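Local structure of sporulation inhibitor of replication protein SirA (Bacillus subtilis, 4TPS) at residues A21-Y24 and F25-S29; G113-E116 and A117-I120; A134-F137 and N138-R141. The protein inhibits initiation of DNA replication during sporulation, binding domain I of the initiator DnaA and helping to enforce diploidy. All coordinates share one frame; numbering follows the deposited sequence. Where two conformers were deposited one is given.

All three contacts are local and mark places where the chain changes element. Contact 1 lies on the surface, between helix 18-23 and helix 28-39. Contacts 2 and 3 are partly buried at the sheet: 2 starts helix 116-128 after strand 106-113, and 3 joins strands 132-136 and 141-144. Contact 1 faces another protein chain and relies on an arginine packed against aromatic rings. In contacts 2 and 3, carboxylates reach backbone or side-chain partners on strand 9-16. The hydroxyl of Tyr11 links them, bonding both Glu118 and Arg141. Helix 28-39 begins in contact 1 and covers Met135 and Phe137 of contact 3. Centres of 1 and 2 are about 26 Å apart.

Contact 1: residues A21-Y24 and F25-S29; sequences ANHY and FGRES
Tyr24 to Arg27 form a type II beta turn, closed by a 2.9 Å hydrogen bond from Arg27 N to Tyr24 O. The turn links helix 18-23 directly to helix 28-39. Tyr24 is the first residue to leave the helical backbone. Phe25 N, inside the turn, donates to Asn22 O at 3.2 Å, a bond three residues back at the end of helix 18-23. Gly26 takes the third position of the turn with a positive phi, where a side chain would press on the preceding carbonyl.

Arg27 carries the side-chain contact. A bend at chi3 (-75°) folds its guanidinium back over the end of the first helix. There NH2 donates to His23 O at 3.2 Å, from well above the plane of that carbonyl. The same NH2 sits over one face of the His23 imidazole, offset toward its rim, so the guanidinium meets this ring with an edge, the two planes 77° apart. Against Tyr24 it lies much flatter. The phenol ring and the guanidinium are tilted by only 27°, and Tyr24 CE1 stands over one guanidinium face, 3.9 Å from Arg27 NH1.

This surface meets the chain of another protein, consistent with the known binding of DnaA domain I. On that chain an acidic side chain forms a hydrogen bond with His23 NE2, and an aromatic ring lies nearly parallel to Tyr24. Glu28 bonds Trp144 of strand 141-144 through OE2, and OE2 also receives a weak bond from Gly26 N.

One water ties the turn together: it donates to His23 O at 2.9 Å and to Phe25 O at 2.8 Å, and it accepts from Arg27 NE at 3.1 Å.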
loop_
_atom_site.group_PDB
_atom_site.type_symbol
_atom_site.label_atom_id
_atom_site.label_comp_id
_atom_site.label_asym_id
_atom_site.label_seq_id
_atom_site.Cartn_x
_atom_site.Cartn_y
_atom_site.Cartn_z
ATOM N N ALA A 21 6.445 -5.721 1.047
ATOM C CA ALA A 21 7.391 -5.556 2.169
ATOM C C ALA A 21 8.815 -5.883 1.722
ATOM O O ALA A 21 9.779 -5.142 2.001
ATOM C CB ALA A 21 6.951 -6.381 3.371
ATOM N N ASN A 22 8.948 -7.016 1.035
ATOM C CA ASN A 22 10.226 -7.408 0.500
ATOM C C ASN A 22 10.772 -6.426 -0.527
ATOM O O ASN A 22 11.942 -6.022 -0.481
ATOM C CB ASN A 22 10.115 -8.857 0.036
ATOM C CG ASN A 22 10.075 -9.819 1.229
ATOM O OD1 ASN A 22 10.547 -9.482 2.333
ATOM N ND2 ASN A 22 9.497 -10.995 1.037
ATOM N N HIS A 23 9.936 -6.060 -1.473
ATOM C CA HIS A 23 10.343 -5.141 -2.526
ATOM C C HIS A 23 10.851 -3.800 -1.953
ATOM O O HIS A 23 11.808 -3.280 -2.470
ATOM C CB HIS A 23 9.199 -4.907 -3.507
ATOM C CG HIS A 23 9.577 -4.115 -4.718
ATOM N ND1 HIS A 23 10.493 -4.567 -5.649
ATOM C CD2 HIS A 23 9.160 -2.897 -5.160
ATOM C CE1 HIS A 23 10.614 -3.676 -6.619
ATOM N NE2 HIS A 23 9.808 -2.661 -6.358
ATOM N N TYR A 24 10.213 -3.287 -0.890
ATOM C CA TYR A 24 10.560 -2.023 -0.318
ATOM C C TYR A 24 11.393 -2.144 0.954
ATOM O O TYR A 24 11.543 -1.145 1.659
ATOM C CB TYR A 24 9.278 -1.204 -0.055
ATOM C CG TYR A 24 8.804 -0.551 -1.323
ATOM C CD1 TYR A 24 9.438 0.588 -1.792
ATOM C CD2 TYR A 24 7.735 -1.042 -2.030
ATOM C CE1 TYR A 24 9.047 1.191 -2.999
ATOM C CE2 TYR A 24 7.335 -0.429 -3.234
ATOM C CZ TYR A 24 8.031 0.671 -3.714
ATOM O OH TYR A 24 7.682 1.315 -4.856
ATOM N N PHE A 25 11.993 -3.337 1.216
ATOM C CA PHE A 25 12.919 -3.470 2.317
ATOM C C PHE A 25 14.077 -2.456 2.157
ATOM O O PHE A 25 14.705 -2.415 1.106
ATOM C CB PHE A 25 13.556 -4.880 2.308
ATOM C CG PHE A 25 14.703 -5.041 3.328
ATOM C CD1 PHE A 25 14.407 -4.955 4.641
ATOM C CD2 PHE A 25 16.013 -5.266 2.950
ATOM C CE1 PHE A 25 15.405 -5.109 5.647
ATOM C CE2 PHE A 25 17.031 -5.382 3.895
ATOM C CZ PHE A 25 16.721 -5.318 5.258
ATOM N N GLY A 26 14.366 -1.636 3.181
ATOM C CA GLY A 26 15.391 -0.621 3.021
ATOM C C GLY A 26 14.986 0.636 2.268
ATOM O O GLY A 26 15.800 1.531 2.061
ATOM N N ARG A 27 13.744 0.665 1.826
ATOM C CA ARG A 27 13.192 1.795 1.099
ATOM C C ARG A 27 11.809 2.102 1.652
ATOM O O ARG A 27 10.909 2.579 0.919
ATOM C CB ARG A 27 13.106 1.433 -0.402
ATOM C CG ARG A 27 14.408 1.244 -1.123
ATOM C CD ARG A 27 14.153 1.376 -2.613
ATOM N NE ARG A 27 13.487 0.193 -3.165
ATOM C CZ ARG A 27 12.685 0.179 -4.238
ATOM N NH1 ARG A 27 12.388 1.278 -4.933
ATOM N NH2 ARG A 27 12.179 -0.980 -4.628
ATOM N N GLU A 28 11.605 1.868 2.955
ATOM C CA GLU A 28 10.268 2.029 3.554
ATOM C C GLU A 28 9.746 3.474 3.509
ATOM O O GLU A 28 8.494 3.735 3.582
ATOM C CB GLU A 28 10.215 1.476 4.981
ATOM C CG GLU A 28 10.376 -0.061 5.032
ATOM C CD GLU A 28 11.784 -0.576 5.095
ATOM O OE1 GLU A 28 12.741 0.260 4.946
ATOM O OE2 GLU A 28 11.901 -1.824 5.297
ATOM N N SER A 29 10.660 4.440 3.380
ATOM C CA SER A 29 10.224 5.835 3.194
ATOM C C SER A 29 9.303 6.000 1.989
ATOM O O SER A 29 8.423 6.818 1.996
ATOM C CB SER A 29 11.456 6.732 3.049
ATOM O OG SER A 29 12.147 6.420 1.849
HETATM O O HOH W 1 14.399 -2.403 -1.659
#

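Contact 2: residues G113-E116 and A117-I120; sequences GDYE and AETI
Thr119 grips the carbonyl of Tyr115 twice. Its hydroxyl OG1 donates to Tyr115 O at 2.7 Å, from above the carbonyl plane. Its backbone N donates to the same oxygen at 3.2 Å, closer to that plane. The hydroxyl can do this because chi1 (-67°) sets OG1 beside the backbone N, facing the previous turn, while CG2 points toward the Glu116 carboxylate.

Glu118 lies alongside Tyr115, both side chains pointing the same way. OE2 approaches the edge of the phenol ring, 3.5 Å from Tyr115 CD1. The Glu118 chain starts between its backbone N and carbonyl carbon and then bends at chi2, which brings the carboxylate back over the start of the helix. OE1 comes within 3.3 Å of Tyr115 O. These are two acceptors, and a cation nearby probably makes the closeness tolerable.

This is the first turn of helix 116-128, reached from strand 106-113 through a short loop. Ala117 N donates to Asp114 O at 3.0 Å, and Ile120 N to Glu116 O at 3.1 Å. The Glu116 and Ile120 side chains cross at about a right angle, with Glu116 OE2 3.5 Å from Ile120 CG1. Two glutamates near this helix end would probably interact favourably with its dipole.

The second shell holds Glu118. Arg9 forms a salt bridge to OE1 and also bonds Gly113 O, while Tyr11 OH bonds OE2. Farther round the helix, Ile120 packs on Leu91 and on Asn74 and Leu75 of helix 64-75.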
loop_
_atom_site.group_PDB
_atom_site.type_symbol
_atom_site.label_atom_id
_atom_site.label_comp_id
_atom_site.label_asym_id
_atom_site.label_seq_id
_atom_site.Cartn_x
_atom_site.Cartn_y
_atom_site.Cartn_z
ATOM N N GLY A 113 0.734 10.144 27.182
ATOM C CA GLY A 113 1.447 9.664 28.325
ATOM C C GLY A 113 2.615 8.783 27.951
ATOM O O GLY A 113 3.253 9.017 26.926
ATOM N N ASP A 114 2.928 7.820 28.818
ATOM C CA ASP A 114 4.065 6.931 28.651
ATOM C C ASP A 114 3.916 6.158 27.336
ATOM O O ASP A 114 2.770 5.814 26.922
ATOM C CB ASP A 114 4.149 5.957 29.842
ATOM C CG ASP A 114 4.746 6.590 31.091
ATOM O OD1 ASP A 114 4.992 7.842 31.094
ATOM O OD2 ASP A 114 5.018 5.804 32.043
ATOM N N TYR A 115 5.037 5.885 26.667
ATOM C CA TYR A 115 5.056 5.088 25.433
ATOM C C TYR A 115 4.569 3.663 25.639
ATOM O O TYR A 115 4.221 2.951 24.647
ATOM C CB TYR A 115 6.488 5.107 24.844
ATOM C CG TYR A 115 6.820 6.385 24.091
ATOM C CD1 TYR A 115 6.123 6.725 22.936
ATOM C CD2 TYR A 115 7.855 7.238 24.505
ATOM C CE1 TYR A 115 6.440 7.877 22.222
ATOM C CE2 TYR A 115 8.169 8.398 23.784
ATOM C CZ TYR A 115 7.438 8.715 22.656
ATOM O OH TYR A 115 7.724 9.827 21.912
ATOM N N GLU A 116 4.486 3.239 26.894
ATOM C CA GLU A 116 3.764 1.988 27.209
ATOM C C GLU A 116 2.340 1.913 26.619
ATOM O O GLU A 116 1.840 0.810 26.340
ATOM C CB GLU A 116 3.702 1.718 28.721
ATOM C CG GLU A 116 3.186 0.336 29.033
ATOM C CD GLU A 116 4.003 -0.815 28.371
ATOM O OE1 GLU A 116 5.259 -0.711 28.309
ATOM O OE2 GLU A 116 3.397 -1.826 27.905
ATOM N N ALA A 117 1.688 3.075 26.489
ATOM C CA ALA A 117 0.298 3.122 26.068
ATOM C C ALA A 117 0.090 2.459 24.685
ATOM O O ALA A 117 -0.686 1.531 24.549
ATOM C CB ALA A 117 -0.244 4.579 26.113
ATOM N N GLU A 118 0.788 2.943 23.681
ATOM C CA GLU A 118 0.715 2.352 22.340
ATOM C C GLU A 118 1.400 0.984 22.271
ATOM O O GLU A 118 0.974 0.116 21.498
ATOM C CB GLU A 118 1.247 3.273 21.205
ATOM C CG GLU A 118 2.664 3.788 21.331
ATOM C CD GLU A 118 2.692 5.166 21.960
ATOM O OE1 GLU A 118 2.313 5.251 23.161
ATOM O OE2 GLU A 118 3.082 6.135 21.279
ATOM N N THR A 119 2.399 0.778 23.141
ATOM C CA THR A 119 3.172 -0.452 23.145
ATOM C C THR A 119 2.252 -1.637 23.468
ATOM O O THR A 119 2.453 -2.728 22.956
ATOM C CB THR A 119 4.336 -0.354 24.145
ATOM O OG1 THR A 119 5.264 0.643 23.662
ATOM C CG2 THR A 119 5.038 -1.687 24.279
ATOM N N ILE A 120 1.269 -1.430 24.339
ATOM C CA ILE A 120 0.335 -2.507 24.657
ATOM C C ILE A 120 -0.342 -3.052 23.361
ATOM O O ILE A 120 -0.416 -4.271 23.143
ATOM C CB ILE A 120 -0.689 -2.071 25.721
ATOM C CG1 ILE A 120 0.038 -2.037 27.099
ATOM C CG2 ILE A 120 -1.861 -3.010 25.778
ATOM C CD1 ILE A 120 -0.780 -1.493 28.206
#

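Contact 3: residues A134-F137 and N138-R141; sequences AMDF and NSKR
With chi1 at -176°, CG of Asp136 turns away from its own backbone N and over the following loop; chi1 of Ser139 (65°) swings OG in beside it. Asp136 OD1 then takes two backbone bonds. Asn138 N reaches it at 2.8 Å, making an Asx turn, and Ser139 N comes from above the carboxylate plane at 3.2 Å.

The loop closes a beta hairpin with a G1 bulge: Lys140, with positive phi, and Arg141 both face Asp136. Asp136 N donates to Arg141 O at 2.8 Å. Lys140 N and Arg141 N bind Asp136 O only weakly. A water links Asp136 OD2 (2.6 Å), Ser139 OG (2.8 Å) and Arg141 NH1 (2.6 Å). With an alanine in place of Asp136, the amides of Asn138 and Ser139 would probably lose their shared acceptor, and the loop would be freer to move.

Strand 9-16 runs alongside: His10 N bonds Asp136 OD2, and Tyr11 OH bonds Arg141 NH1. Met135 and Phe137 pack against Phe32 and Phe35 of helix 28-39.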
loop_
_atom_site.group_PDB
_atom_site.type_symbol
_atom_site.label_atom_id
_atom_site.label_comp_id
_atom_site.label_asym_id
_atom_site.label_seq_id
_atom_site.Cartn_x
_atom_site.Cartn_y
_atom_site.Cartn_z
ATOM N N ALA A 134 3.636 0.846 10.943
ATOM C CA ALA A 134 2.956 1.888 11.731
ATOM C C ALA A 134 3.596 3.229 11.350
ATOM O O ALA A 134 4.824 3.341 11.271
ATOM C CB ALA A 134 3.212 1.629 13.228
ATOM N N MET A 135 2.777 4.266 11.162
ATOM C CA MET A 135 3.277 5.510 10.666
ATOM C C MET A 135 2.558 6.655 11.364
ATOM O O MET A 135 1.306 6.694 11.356
ATOM C CB MET A 135 2.918 5.609 9.192
ATOM C CG MET A 135 3.620 4.588 8.268
ATOM S SD MET A 135 2.836 4.398 6.647
ATOM C CE MET A 135 1.464 3.343 7.040
ATOM N N ASP A 136 3.348 7.590 11.914
ATOM C CA ASP A 136 2.801 8.870 12.465
ATOM C C ASP A 136 3.213 9.982 11.497
ATOM O O ASP A 136 4.385 10.307 11.387
ATOM C CB ASP A 136 3.323 9.087 13.884
ATOM C CG ASP A 136 2.710 10.332 14.543
ATOM O OD1 ASP A 136 2.393 11.280 13.838
ATOM O OD2 ASP A 136 2.561 10.380 15.814
ATOM N N PHE A 137 2.232 10.529 10.774
ATOM C CA PHE A 137 2.457 11.532 9.758
ATOM C C PHE A 137 2.675 12.926 10.373
ATOM O O PHE A 137 3.046 13.845 9.672
ATOM C CB PHE A 137 1.228 11.626 8.835
ATOM C CG PHE A 137 0.903 10.336 8.126
ATOM C CD1 PHE A 137 1.857 9.721 7.299
ATOM C CD2 PHE A 137 -0.286 9.747 8.282
ATOM C CE1 PHE A 137 1.594 8.530 6.682
ATOM C CE2 PHE A 137 -0.554 8.543 7.671
ATOM C CZ PHE A 137 0.388 7.938 6.883
ATOM N N ASN A 138 2.424 13.048 11.673
ATOM C CA ASN A 138 2.653 14.314 12.374
ATOM C C ASN A 138 4.121 14.473 12.751
ATOM O O ASN A 138 4.701 15.532 12.620
ATOM C CB ASN A 138 1.796 14.433 13.651
ATOM C CG ASN A 138 0.287 14.266 13.420
ATOM O OD1 ASN A 138 -0.481 13.898 14.352
ATOM N ND2 ASN A 138 -0.168 14.634 12.251
ATOM N N SER A 139 4.718 13.408 13.267
ATOM C CA SER A 139 6.098 13.448 13.789
ATOM C C SER A 139 7.132 12.828 12.809
ATOM O O SER A 139 8.340 12.877 13.059
ATOM C CB SER A 139 6.071 12.625 15.058
ATOM O OG SER A 139 5.773 11.248 14.689
ATOM N N LYS A 140 6.633 12.183 11.744
ATOM C CA LYS A 140 7.509 11.504 10.727
ATOM C C LYS A 140 8.235 10.260 11.334
ATOM O O LYS A 140 9.290 9.906 10.940
ATOM C CB LYS A 140 8.506 12.492 10.065
ATOM C CG LYS A 140 8.845 12.132 8.614
ATOM C CD LYS A 140 9.655 13.241 7.882
ATOM C CE LYS A 140 9.257 13.399 6.434
ATOM N NZ LYS A 140 10.164 12.520 5.656
ATOM N N ARG A 141 7.600 9.620 12.309
ATOM C CA ARG A 141 8.071 8.395 12.928
ATOM C C ARG A 141 7.353 7.240 12.267
ATOM O O ARG A 141 6.140 7.237 12.191
ATOM C CB ARG A 141 7.770 8.356 14.438
ATOM C CG ARG A 141 8.485 9.417 15.217
ATOM C CD ARG A 141 8.266 9.356 16.704
ATOM N NE ARG A 141 8.421 8.022 17.308
ATOM C CZ ARG A 141 7.418 7.295 17.837
ATOM N NH1 ARG A 141 6.121 7.759 17.880
ATOM N NH2 ARG A 141 7.706 6.088 18.358
HETATM O O HOH W 2 4.835 9.902 17.001
#